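NADPH-flavin oxidoreductase (Helicobacter pylori, PDB 2H0U) binds flavin mononucleotide and, as a member of the nitroreductase family, probably uses NAD(P)H to reduce flavins or nitrogen-containing compounds. Local coordinates at residues Q12-K17 against R197-T202; M51-N56 against H79-L84; G88-S93 against N120-D125; E169-Y174 against F186-M191. One frame throughout, in Å; residues are numbered along the deposited sequence.

Contact 1. Residues Q12-K17 against R197-T202. With FMN (flavin mononucleotide), chain B.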
# COMPACT_ATOMS: atom_id res chain seq x y z
N GLN A 12 -15.10 7.81 -7.59
CA GLN A 12 -15.29 8.81 -6.53
C GLN A 12 -13.98 9.14 -5.80
O GLN A 12 -13.72 10.29 -5.47
CB GLN A 12 -16.37 8.36 -5.55
CG GLN A 12 -16.69 9.35 -4.43
CD GLN A 12 -17.83 8.89 -3.51
OE1 GLN A 12 -18.75 8.20 -3.96
NE2 GLN A 12 -17.78 9.29 -2.23
N ARG A 13 -13.18 8.11 -5.51
CA ARG A 13 -11.88 8.30 -4.87
C ARG A 13 -10.95 8.84 -5.96
O ARG A 13 -10.67 8.14 -6.91
CB ARG A 13 -11.36 6.94 -4.34
CG ARG A 13 -10.31 7.01 -3.16
CD ARG A 13 -8.89 7.48 -3.60
NE ARG A 13 -8.53 6.92 -4.90
CZ ARG A 13 -7.73 7.48 -5.80
NH1 ARG A 13 -7.12 8.63 -5.52
NH2 ARG A 13 -7.57 6.90 -6.99
N PHE A 14 -10.49 10.08 -5.83
CA PHE A 14 -9.54 10.62 -6.79
C PHE A 14 -8.59 11.52 -6.00
O PHE A 14 -8.82 11.80 -4.83
CB PHE A 14 -10.24 11.43 -7.90
CG PHE A 14 -10.69 12.80 -7.46
CD1 PHE A 14 -10.01 13.96 -7.90
CD2 PHE A 14 -11.82 12.95 -6.63
CE1 PHE A 14 -10.46 15.23 -7.50
CE2 PHE A 14 -12.23 14.21 -6.20
CZ PHE A 14 -11.57 15.34 -6.63
N ALA A 15 -7.52 11.95 -6.65
CA ALA A 15 -6.55 12.78 -5.96
C ALA A 15 -7.05 14.22 -5.94
O ALA A 15 -6.85 15.02 -6.90
CB ALA A 15 -5.15 12.65 -6.62
N ALA A 16 -7.75 14.57 -4.86
CA ALA A 16 -8.32 15.90 -4.73
C ALA A 16 -7.23 16.92 -4.43
O ALA A 16 -6.50 16.80 -3.44
CB ALA A 16 -9.42 15.92 -3.65
N LYS A 17 -7.13 17.94 -5.28
CA LYS A 17 -6.11 18.99 -5.10
C LYS A 17 -6.66 20.31 -4.58
O LYS A 17 -5.89 21.17 -4.12
CB LYS A 17 -5.36 19.29 -6.41
CG LYS A 17 -4.55 18.15 -7.09
CD LYS A 17 -4.16 16.97 -6.18
CE LYS A 17 -3.65 15.80 -7.04
NZ LYS A 17 -2.71 16.20 -8.18
N ARG A 197 -13.60 18.11 -1.26
CA ARG A 197 -13.15 18.70 -2.52
C ARG A 197 -13.94 19.98 -2.82
O ARG A 197 -15.12 20.12 -2.44
CB ARG A 197 -13.34 17.71 -3.69
CG ARG A 197 -14.83 17.36 -3.95
CD ARG A 197 -14.97 16.27 -5.03
NE ARG A 197 -16.35 15.82 -5.22
CZ ARG A 197 -17.26 16.38 -6.03
NH1 ARG A 197 -16.99 17.48 -6.73
NH2 ARG A 197 -18.47 15.85 -6.10
N ASN A 198 -13.28 20.91 -3.49
CA ASN A 198 -13.94 22.08 -4.02
C ASN A 198 -13.74 22.17 -5.53
O ASN A 198 -13.59 23.26 -6.10
CB ASN A 198 -13.44 23.33 -3.31
CG ASN A 198 -14.45 24.43 -3.34
OD1 ASN A 198 -15.61 24.19 -3.71
ND2 ASN A 198 -14.06 25.61 -2.93
N GLN A 199 -13.72 21.00 -6.18
CA GLN A 199 -13.52 20.90 -7.63
C GLN A 199 -14.28 19.68 -8.10
O GLN A 199 -14.72 18.86 -7.27
CB GLN A 199 -12.04 20.73 -7.98
CG GLN A 199 -11.39 19.54 -7.34
CD GLN A 199 -9.93 19.39 -7.74
OE1 GLN A 199 -9.43 20.03 -8.69
NE2 GLN A 199 -9.24 18.59 -6.99
N GLU A 200 -14.43 19.53 -9.41
CA GLU A 200 -15.07 18.32 -9.95
C GLU A 200 -14.15 17.11 -9.74
O GLU A 200 -12.92 17.26 -9.62
CB GLU A 200 -15.43 18.48 -11.43
CG GLU A 200 -16.51 19.55 -11.71
CD GLU A 200 -17.89 19.17 -11.18
OE1 GLU A 200 -18.37 18.05 -11.42
OE2 GLU A 200 -18.51 20.03 -10.52
N ILE A 201 -14.76 15.93 -9.68
CA ILE A 201 -13.98 14.68 -9.65
C ILE A 201 -13.19 14.52 -10.95
O ILE A 201 -13.76 14.55 -12.03
CB ILE A 201 -14.94 13.47 -9.37
CG1 ILE A 201 -15.60 13.67 -8.01
CG2 ILE A 201 -14.20 12.09 -9.48
CD1 ILE A 201 -16.80 12.81 -7.79
N THR A 202 -11.87 14.37 -10.85
CA THR A 202 -11.00 14.25 -12.03
C THR A 202 -11.26 12.89 -12.67
O THR A 202 -11.09 11.88 -11.99
CB THR A 202 -9.51 14.32 -11.58
OG1 THR A 202 -9.32 15.53 -10.83
CG2 THR A 202 -8.52 14.31 -12.79
N1 FMN B . -0.33 14.33 -6.07
C2 FMN B . 0.23 15.57 -5.79
O2 FMN B . -0.26 16.57 -6.30
N3 FMN B . 1.35 15.68 -5.00
C4 FMN B . 1.93 14.56 -4.48
O4 FMN B . 2.84 14.67 -3.66
C4A FMN B . 1.38 13.29 -4.80
N5 FMN B . 1.96 12.15 -4.29
C5A FMN B . 1.38 10.91 -4.49
C6 FMN B . 2.01 9.79 -3.91
C7 FMN B . 1.42 8.53 -4.13
C7M FMN B . 1.85 7.41 -3.23
C8 FMN B . 0.28 8.38 -4.93
C8M FMN B . -0.49 7.05 -4.90
C9 FMN B . -0.32 9.49 -5.49
C9A FMN B . 0.24 10.77 -5.29
N10 FMN B . -0.33 11.91 -5.87
C10 FMN B . 0.23 13.18 -5.58
C1' FMN B . -1.55 11.85 -6.74
C2' FMN B . -1.29 11.11 -8.06
O2' FMN B . -0.86 12.04 -9.02
C3' FMN B . -2.62 10.47 -8.48
O3' FMN B . -3.02 9.51 -7.52
C4' FMN B . -2.61 9.73 -9.81
O4' FMN B . -2.38 10.69 -10.83
C5' FMN B . -3.89 8.94 -10.12
O5' FMN B . -4.97 9.88 -10.14
P FMN B . -6.22 9.68 -9.15
O1P FMN B . -5.64 9.54 -7.77
O2P FMN B . -7.07 10.94 -9.28
O3P FMN B . -7.00 8.45 -9.54
O HOH W 1 -6.88 15.42 -9.52
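With its CG set between the backbone N and the carbonyl carbon (chi1 77°), the F14 ring swings against residues 197-202. The backbone at I201 and T202 passes over one face of the ring: I201 CA stands 3.9 Å from the F14 ring centroid, nearly on the ring normal, in a CH-pi contact. The CG2 branch of I201 reaches F14 CD2 at 3.8 Å, while the R197 side chain crosses the ring at about a right angle and brings its CD to the edge, 3.6 Å from F14 CE2. R197 NH1 is tied to its own loop by a 2.7 Å hydrogen bond to Q199 O. One water joins the loops, donating to A15 O and bonding to T202 OG1.

The flavin lies on the other side of residues 12-17. R13 NH1 meets FMN O1P at 2.8 Å, R13 NH2 binds FMN O3P, A15 N gives a nearly straight bond to FMN O2P (169°), and K17 NZ reaches FMN O2 at 3.1 Å. K204, R206 and the backbone N of E164 and G165 also bond FMN. The chemistry thus pairs an apolar grip on F14 with R13 and the A15 N-H, which would offset the phosphate charge.

Contact 2. Residues M51-N56 against H79-L84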
# COMPACT_ATOMS: atom_id res chain seq x y z
N MSE A 51 1.31 6.98 13.00
CA MSE A 51 0.76 8.12 12.24
C MSE A 51 0.82 9.42 13.04
O MSE A 51 0.47 9.41 14.24
CB MSE A 51 -0.71 7.83 11.93
CG MSE A 51 -0.87 6.68 10.92
SE MSE A 51 -2.73 6.31 10.52
CE MSE A 51 -3.22 5.55 12.24
N LEU A 52 1.10 10.55 12.37
CA LEU A 52 1.04 11.85 13.00
C LEU A 52 0.02 12.71 12.30
O LEU A 52 0.03 12.80 11.06
CB LEU A 52 2.43 12.58 12.97
CG LEU A 52 3.67 11.80 13.41
CD1 LEU A 52 4.97 12.55 13.12
CD2 LEU A 52 3.60 11.41 14.91
N LEU A 53 -0.87 13.35 13.07
CA LEU A 53 -1.73 14.39 12.52
C LEU A 53 -1.05 15.76 12.66
O LEU A 53 -0.79 16.22 13.79
CB LEU A 53 -3.10 14.43 13.21
CG LEU A 53 -4.07 15.52 12.69
CD1 LEU A 53 -4.58 15.16 11.27
CD2 LEU A 53 -5.25 15.74 13.63
N LEU A 54 -0.77 16.39 11.53
CA LEU A 54 -0.16 17.70 11.55
C LEU A 54 -1.30 18.70 11.68
O LEU A 54 -1.96 19.02 10.71
CB LEU A 54 0.73 17.95 10.33
CG LEU A 54 1.64 19.20 10.42
CD1 LEU A 54 2.48 19.23 11.71
CD2 LEU A 54 2.55 19.30 9.23
N LYS A 55 -1.58 19.06 12.93
CA LYS A 55 -2.63 20.03 13.25
C LYS A 55 -1.99 21.41 13.37
O LYS A 55 -2.57 22.42 12.93
CB LYS A 55 -3.33 19.62 14.55
CG LYS A 55 -4.52 20.46 14.92
CD LYS A 55 -5.58 19.59 15.59
CE LYS A 55 -6.76 20.43 16.06
NZ LYS A 55 -6.65 20.75 17.53
N ASN A 56 -0.79 21.45 13.95
CA ASN A 56 -0.06 22.70 14.24
C ASN A 56 0.05 23.65 13.03
O ASN A 56 0.87 23.44 12.12
CB ASN A 56 1.31 22.36 14.79
N HIS A 79 -7.52 17.61 7.28
CA HIS A 79 -6.63 16.82 8.11
C HIS A 79 -5.39 16.36 7.32
O HIS A 79 -5.49 15.82 6.21
CB HIS A 79 -7.39 15.61 8.64
CG HIS A 79 -8.36 15.94 9.74
ND1 HIS A 79 -9.52 16.66 9.53
CD2 HIS A 79 -8.33 15.65 11.06
CE1 HIS A 79 -10.17 16.79 10.67
NE2 HIS A 79 -9.48 16.18 11.62
N PHE A 80 -4.22 16.56 7.89
CA PHE A 80 -3.02 16.20 7.18
C PHE A 80 -2.20 15.13 7.95
O PHE A 80 -1.77 15.40 9.06
CB PHE A 80 -2.22 17.47 7.01
CG PHE A 80 -1.10 17.32 6.06
CD1 PHE A 80 -1.25 17.74 4.76
CD2 PHE A 80 0.10 16.78 6.47
CE1 PHE A 80 -0.22 17.63 3.85
CE2 PHE A 80 1.16 16.65 5.55
CZ PHE A 80 0.99 17.08 4.24
N VAL A 81 -1.97 13.96 7.36
CA VAL A 81 -1.36 12.81 8.09
C VAL A 81 0.05 12.53 7.57
O VAL A 81 0.26 12.50 6.37
CB VAL A 81 -2.27 11.53 8.04
CG1 VAL A 81 -1.61 10.31 8.69
CG2 VAL A 81 -3.64 11.84 8.70
N ILE A 82 1.01 12.37 8.48
CA ILE A 82 2.35 11.93 8.11
C ILE A 82 2.48 10.51 8.63
O ILE A 82 2.40 10.26 9.87
CB ILE A 82 3.45 12.82 8.73
CG1 ILE A 82 3.25 14.29 8.24
CG2 ILE A 82 4.85 12.26 8.37
CD1 ILE A 82 4.13 15.40 8.99
N TYR A 83 2.66 9.58 7.69
CA TYR A 83 2.81 8.15 8.03
C TYR A 83 4.28 7.86 8.27
O TYR A 83 5.10 8.09 7.40
CB TYR A 83 2.31 7.26 6.88
CG TYR A 83 0.84 7.47 6.62
CD1 TYR A 83 -0.12 6.59 7.18
CD2 TYR A 83 0.40 8.52 5.81
CE1 TYR A 83 -1.50 6.78 6.98
CE2 TYR A 83 -1.00 8.72 5.56
CZ TYR A 83 -1.91 7.84 6.13
OH TYR A 83 -3.26 8.03 5.92
N LEU A 84 4.60 7.39 9.48
CA LEU A 84 5.95 6.93 9.80
C LEU A 84 6.00 5.41 9.76
O LEU A 84 5.00 4.73 10.04
CB LEU A 84 6.39 7.40 11.20
CG LEU A 84 6.15 8.87 11.62
CD1 LEU A 84 6.59 8.99 13.11
CD2 LEU A 84 6.88 9.86 10.67
O HOH W 2 -4.32 18.54 9.98
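M51 and Y83 pair on neighbouring antiparallel strands, in a register set by backbone bonds. L52 and I82 form a hydrogen-bonded pair, with L52 N to I82 O and I82 N to L52 O both 2.8 Å long. L54 N continues the series to F80 O with an N-H...O angle of 165°, and where the strands part a water takes over, donating to L54 O and accepting from F80 N. A CA-H...O contact from V81 CA to L52 O, 3.3 Å, lies beside these bonds.

Apolar contacts follow the two faces. On one, M51, a selenomethionine, runs side by side with Y83, and its selenium (SE) comes 3.8 Å from Y83 CE1 in an oblique Met-aromatic contact. L53, its CG anti to the backbone N (chi1 180°), carries CD1 to 3.8 Å from H79 CD2. On the other, L52 CD1 touches L84 CD1 at 3.9 Å. Helix 131-155 packs on M51 and Y83, W30 stacks on the H79 ring, and residues 51-54 pair in parallel with a strand of the second subunit. The chemistry implies a sheet in which these backbone N-H and C=O groups pair between apolar side chains, and which runs on through the dimer interface.

Contact 3. Residues G88-S93 against N120-D125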
# COMPACT_ATOMS: atom_id res chain seq x y z
N GLY A 88 14.66 -0.89 11.14
CA GLY A 88 15.39 -2.03 11.73
C GLY A 88 14.44 -3.04 12.37
O GLY A 88 14.71 -3.54 13.45
N VAL A 89 13.37 -3.37 11.66
CA VAL A 89 12.32 -4.24 12.23
C VAL A 89 12.71 -5.66 11.83
O VAL A 89 12.27 -6.18 10.80
CB VAL A 89 10.92 -3.86 11.72
CG1 VAL A 89 9.88 -4.83 12.23
CG2 VAL A 89 10.54 -2.44 12.21
N THR A 90 13.59 -6.24 12.64
CA THR A 90 14.26 -7.52 12.33
C THR A 90 13.87 -8.55 13.39
O THR A 90 13.37 -8.17 14.43
CB THR A 90 15.80 -7.40 12.32
OG1 THR A 90 16.28 -6.91 13.58
CG2 THR A 90 16.29 -6.51 11.18
N TYR A 91 14.16 -9.84 13.14
CA TYR A 91 13.72 -10.91 14.01
C TYR A 91 14.24 -10.75 15.43
O TYR A 91 13.59 -11.18 16.37
CB TYR A 91 14.19 -12.26 13.46
CG TYR A 91 15.60 -12.64 13.86
CD1 TYR A 91 15.83 -13.64 14.80
CD2 TYR A 91 16.71 -12.03 13.27
CE1 TYR A 91 17.12 -14.03 15.15
CE2 TYR A 91 18.02 -12.41 13.63
CZ TYR A 91 18.21 -13.40 14.57
OH TYR A 91 19.50 -13.78 14.92
N ASP A 92 15.40 -10.12 15.56
CA ASP A 92 16.07 -9.95 16.85
C ASP A 92 15.89 -8.54 17.41
O ASP A 92 16.55 -8.17 18.38
CB ASP A 92 17.56 -10.28 16.72
CG ASP A 92 18.30 -9.41 15.67
OD1 ASP A 92 17.67 -8.95 14.68
OD2 ASP A 92 19.54 -9.21 15.85
N SER A 93 14.99 -7.76 16.82
CA SER A 93 14.86 -6.38 17.27
C SER A 93 13.98 -6.28 18.54
O SER A 93 13.08 -7.11 18.76
CB SER A 93 14.30 -5.51 16.16
OG SER A 93 12.95 -5.85 15.92
N ASN A 120 14.69 -16.01 8.38
CA ASN A 120 14.85 -16.51 7.00
C ASN A 120 13.99 -15.75 5.99
O ASN A 120 14.42 -15.46 4.87
CB ASN A 120 14.48 -17.97 6.92
CG ASN A 120 14.61 -18.52 5.50
OD1 ASN A 120 15.73 -18.74 5.01
ND2 ASN A 120 13.47 -18.72 4.82
N PHE A 121 12.75 -15.49 6.37
CA PHE A 121 11.81 -14.76 5.53
C PHE A 121 12.39 -13.41 5.13
O PHE A 121 12.42 -13.07 3.96
CB PHE A 121 10.52 -14.57 6.32
CG PHE A 121 9.56 -13.58 5.73
CD1 PHE A 121 9.00 -13.77 4.46
CD2 PHE A 121 9.14 -12.50 6.49
CE1 PHE A 121 8.06 -12.87 3.94
CE2 PHE A 121 8.19 -11.60 5.98
CZ PHE A 121 7.66 -11.78 4.69
N GLN A 122 12.84 -12.63 6.11
CA GLN A 122 13.39 -11.30 5.82
C GLN A 122 14.73 -11.28 5.08
O GLN A 122 14.87 -10.58 4.09
CB GLN A 122 13.53 -10.52 7.10
CG GLN A 122 12.16 -10.14 7.73
CD GLN A 122 12.36 -9.11 8.84
OE1 GLN A 122 13.30 -9.21 9.60
NE2 GLN A 122 11.45 -8.12 8.93
N GLU A 123 15.70 -12.05 5.59
CA GLU A 123 17.07 -12.08 5.07
C GLU A 123 17.17 -12.76 3.71
O GLU A 123 17.89 -12.28 2.84
CB GLU A 123 18.00 -12.74 6.07
CG GLU A 123 18.09 -12.00 7.40
CD GLU A 123 19.15 -12.53 8.36
OE1 GLU A 123 19.85 -13.53 8.09
OE2 GLU A 123 19.28 -11.92 9.43
N ASN A 124 16.43 -13.86 3.54
CA ASN A 124 16.58 -14.69 2.35
C ASN A 124 15.42 -14.60 1.39
O ASN A 124 15.61 -14.28 0.21
CB ASN A 124 16.83 -16.13 2.75
CG ASN A 124 18.08 -16.29 3.59
OD1 ASN A 124 18.13 -17.12 4.49
ND2 ASN A 124 19.10 -15.47 3.31
N ASP A 125 14.22 -14.86 1.88
CA ASP A 125 13.04 -14.76 1.00
C ASP A 125 12.88 -13.37 0.41
O ASP A 125 12.59 -13.25 -0.79
CB ASP A 125 11.75 -15.14 1.71
CG ASP A 125 11.68 -16.62 2.06
OD1 ASP A 125 12.37 -17.40 1.42
OD2 ASP A 125 10.93 -16.98 2.97
O HOH W 3 15.20 -10.68 10.58
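Q122, on helix 113-125, reaches with its side-chain amide into a loop folded as two successive turns: an inverse gamma turn centred on V89 and a type I beta turn from T90 to S93. S93 is also the N-cap of the helix that follows, its OG bonded to V96 N.

The direct polar link is a single hydrogen bond. Q122 leaves the helix with CG anti to the carbonyl carbon (chi1 -69°) and an extended chain beyond it, which carries NE2 to V89 O at 2.8 Å. The bond is fairly straight (161°), and the acceptor lies close to the amide plane. The other end of the amide works through water: one molecule donates to Q122 OE1 and accepts from Y91 N, so both ends of the amide hold the loop.

Van der Waals contact is slight. T90 CA lies 3.4 Å from Q122 OE1, and the Y91 ring approaches E123 obliquely, whose carboxylate is salt-bridged to K119. W137 of helix 131-155 packs on both V89 and Q122.

Bonds inside the loop keep its shape. T90 O accepts from S93 N at 2.9 Å and also from S93 OG, which meets it in the carbonyl plane on a lone pair, while T90 OG1 donates to D92 OD1 over 2.7 Å, on the syn side of the carboxylate and 31° out of its plane.

Contact 4. Residues E169-Y174 against F186-M191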
# COMPACT_ATOMS: atom_id res chain seq x y z
N GLU A 169 14.56 14.38 3.64
CA GLU A 169 15.62 14.77 4.57
C GLU A 169 15.25 16.04 5.35
O GLU A 169 15.37 16.08 6.57
CB GLU A 169 16.96 14.91 3.85
CG GLU A 169 18.09 15.15 4.85
CD GLU A 169 19.46 15.18 4.23
OE1 GLU A 169 19.70 14.42 3.25
OE2 GLU A 169 20.29 15.96 4.75
N LYS A 170 14.77 17.06 4.67
CA LYS A 170 14.38 18.28 5.35
C LYS A 170 13.17 18.09 6.29
O LYS A 170 13.11 18.64 7.41
CB LYS A 170 14.09 19.38 4.35
CG LYS A 170 15.32 19.79 3.52
CD LYS A 170 14.93 20.90 2.56
CE LYS A 170 15.52 22.22 3.00
NZ LYS A 170 17.01 22.17 2.91
N VAL A 171 12.19 17.33 5.81
CA VAL A 171 11.04 16.99 6.66
C VAL A 171 11.46 16.23 7.92
O VAL A 171 10.99 16.57 9.03
CB VAL A 171 9.95 16.20 5.87
CG1 VAL A 171 8.89 15.63 6.83
CG2 VAL A 171 9.32 17.12 4.85
N GLU A 172 12.32 15.22 7.77
CA GLU A 172 12.72 14.43 8.91
C GLU A 172 13.58 15.29 9.89
O GLU A 172 13.42 15.19 11.12
CB GLU A 172 13.45 13.18 8.49
CG GLU A 172 12.52 12.05 7.98
CD GLU A 172 13.27 10.84 7.52
OE1 GLU A 172 14.51 10.90 7.37
OE2 GLU A 172 12.65 9.80 7.26
N ALA A 173 14.44 16.15 9.34
CA ALA A 173 15.22 17.08 10.19
C ALA A 173 14.27 17.96 10.99
O ALA A 173 14.47 18.20 12.19
CB ALA A 173 16.16 17.96 9.33
N TYR A 174 13.22 18.42 10.31
CA TYR A 174 12.24 19.28 10.90
C TYR A 174 11.51 18.61 12.05
O TYR A 174 11.50 19.12 13.18
CB TYR A 174 11.23 19.72 9.86
CG TYR A 174 10.22 20.67 10.42
CD1 TYR A 174 10.59 21.98 10.74
CD2 TYR A 174 8.91 20.27 10.62
CE1 TYR A 174 9.67 22.87 11.27
CE2 TYR A 174 7.97 21.15 11.16
CZ TYR A 174 8.36 22.45 11.47
OH TYR A 174 7.44 23.33 12.00
N PHE A 186 12.27 5.53 13.64
CA PHE A 186 11.29 5.78 12.55
C PHE A 186 11.89 6.60 11.44
O PHE A 186 12.82 7.39 11.65
CB PHE A 186 10.10 6.62 13.06
CG PHE A 186 9.21 5.91 14.03
CD1 PHE A 186 8.17 5.13 13.56
CD2 PHE A 186 9.36 6.09 15.40
CE1 PHE A 186 7.33 4.48 14.45
CE2 PHE A 186 8.52 5.44 16.30
CZ PHE A 186 7.50 4.65 15.82
N GLY A 187 11.29 6.48 10.26
CA GLY A 187 11.53 7.43 9.18
C GLY A 187 10.18 7.85 8.64
O GLY A 187 9.16 7.17 8.86
N VAL A 188 10.13 8.97 7.94
CA VAL A 188 8.87 9.34 7.28
C VAL A 188 8.67 8.44 6.06
O VAL A 188 9.60 8.25 5.26
CB VAL A 188 8.86 10.83 6.85
CG1 VAL A 188 7.62 11.18 6.01
CG2 VAL A 188 8.93 11.76 8.11
N SER A 189 7.45 7.92 5.93
CA SER A 189 7.13 6.98 4.87
C SER A 189 6.39 7.64 3.71
O SER A 189 6.82 7.55 2.55
CB SER A 189 6.33 5.77 5.45
OG SER A 189 5.89 4.94 4.38
N VAL A 190 5.29 8.33 4.03
CA VAL A 190 4.43 8.93 3.00
C VAL A 190 3.49 9.88 3.75
O VAL A 190 3.48 9.88 5.00
CB VAL A 190 3.68 7.84 2.17
CG1 VAL A 190 2.69 7.01 3.06
CG2 VAL A 190 3.04 8.41 0.88
N MSE A 191 2.77 10.73 3.02
CA MSE A 191 1.76 11.59 3.65
C MSE A 191 0.43 11.48 2.89
O MSE A 191 0.38 10.94 1.79
CB MSE A 191 2.22 13.05 3.71
CG MSE A 191 3.60 13.24 4.30
SE MSE A 191 4.04 15.15 4.25
CE MSE A 191 5.88 14.97 4.91
O HOH W 4 12.43 8.08 5.33
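This is a helix-on-sheet contact, in which V171 and E172 of helix 168-178 pack against G187, V188 and M191 of strand 186-195, an inner strand of the antiparallel sheet. The short segments run at 131° to one another, with their axes 8.7 Å apart at closest approach, and a polar and an apolar patch lie next to each other.

E172 contributes to both patches. With CG anti to the carbonyl carbon, its CG lies 3.6 Å from V188 CG2 as the two side chains slide past each other in opposite directions, and the extended chain beyond carries the carboxylate on to the strand backbone. There V188 N donates to E172 OE2 over 2.7 Å at 149°, using the anti lone pair of that oxygen. G187 CA lies 3.2 Å from the same OE2, a close approach at a residue with no side chain. A water lies within hydrogen-bonding distance of both E172 OE2 and V188 O.

The apolar patch is centred on V171. With CG1 anti to the backbone N (chi1 169°), this branch meets the methyl end of M191 tip to tip, V171 CG1 to M191 CE being 3.6 Å. The same CG1 touches V188 CG2 at 4.1 Å.

Y166, in the loop leading into helix 168-178, packs on both V188 and M191. Strand 79-86 adds L84 against V188 and F80 against M191, while behind the strand S189 and V190 turn to Y143 of helix 131-155.

Contacts 2 and 4 share one antiparallel sheet, contact 3 lies at an outlying helix, and contact 1 packs the FMN-binding loop 12-17 against residues 197-202. Contacts 2 and 4 have centres 11 Å apart and meet directly, since strands 79-86 and 186-195 are neighbours: Y83 probably bonds to S189 and V190 at a classic beta bulge. Contact 3 follows contact 2 closely in sequence, yet their centres are 28 Å apart. Contacts 2, 3 and 4 come in that order along the chain, and all lie between the two segments of contact 1, whose centre is about 40 Å from that of contact 3, across the chain's centre. Contacts 2 and 3 both touch the second subunit, so the sheet and the outlying helix share in the dimer.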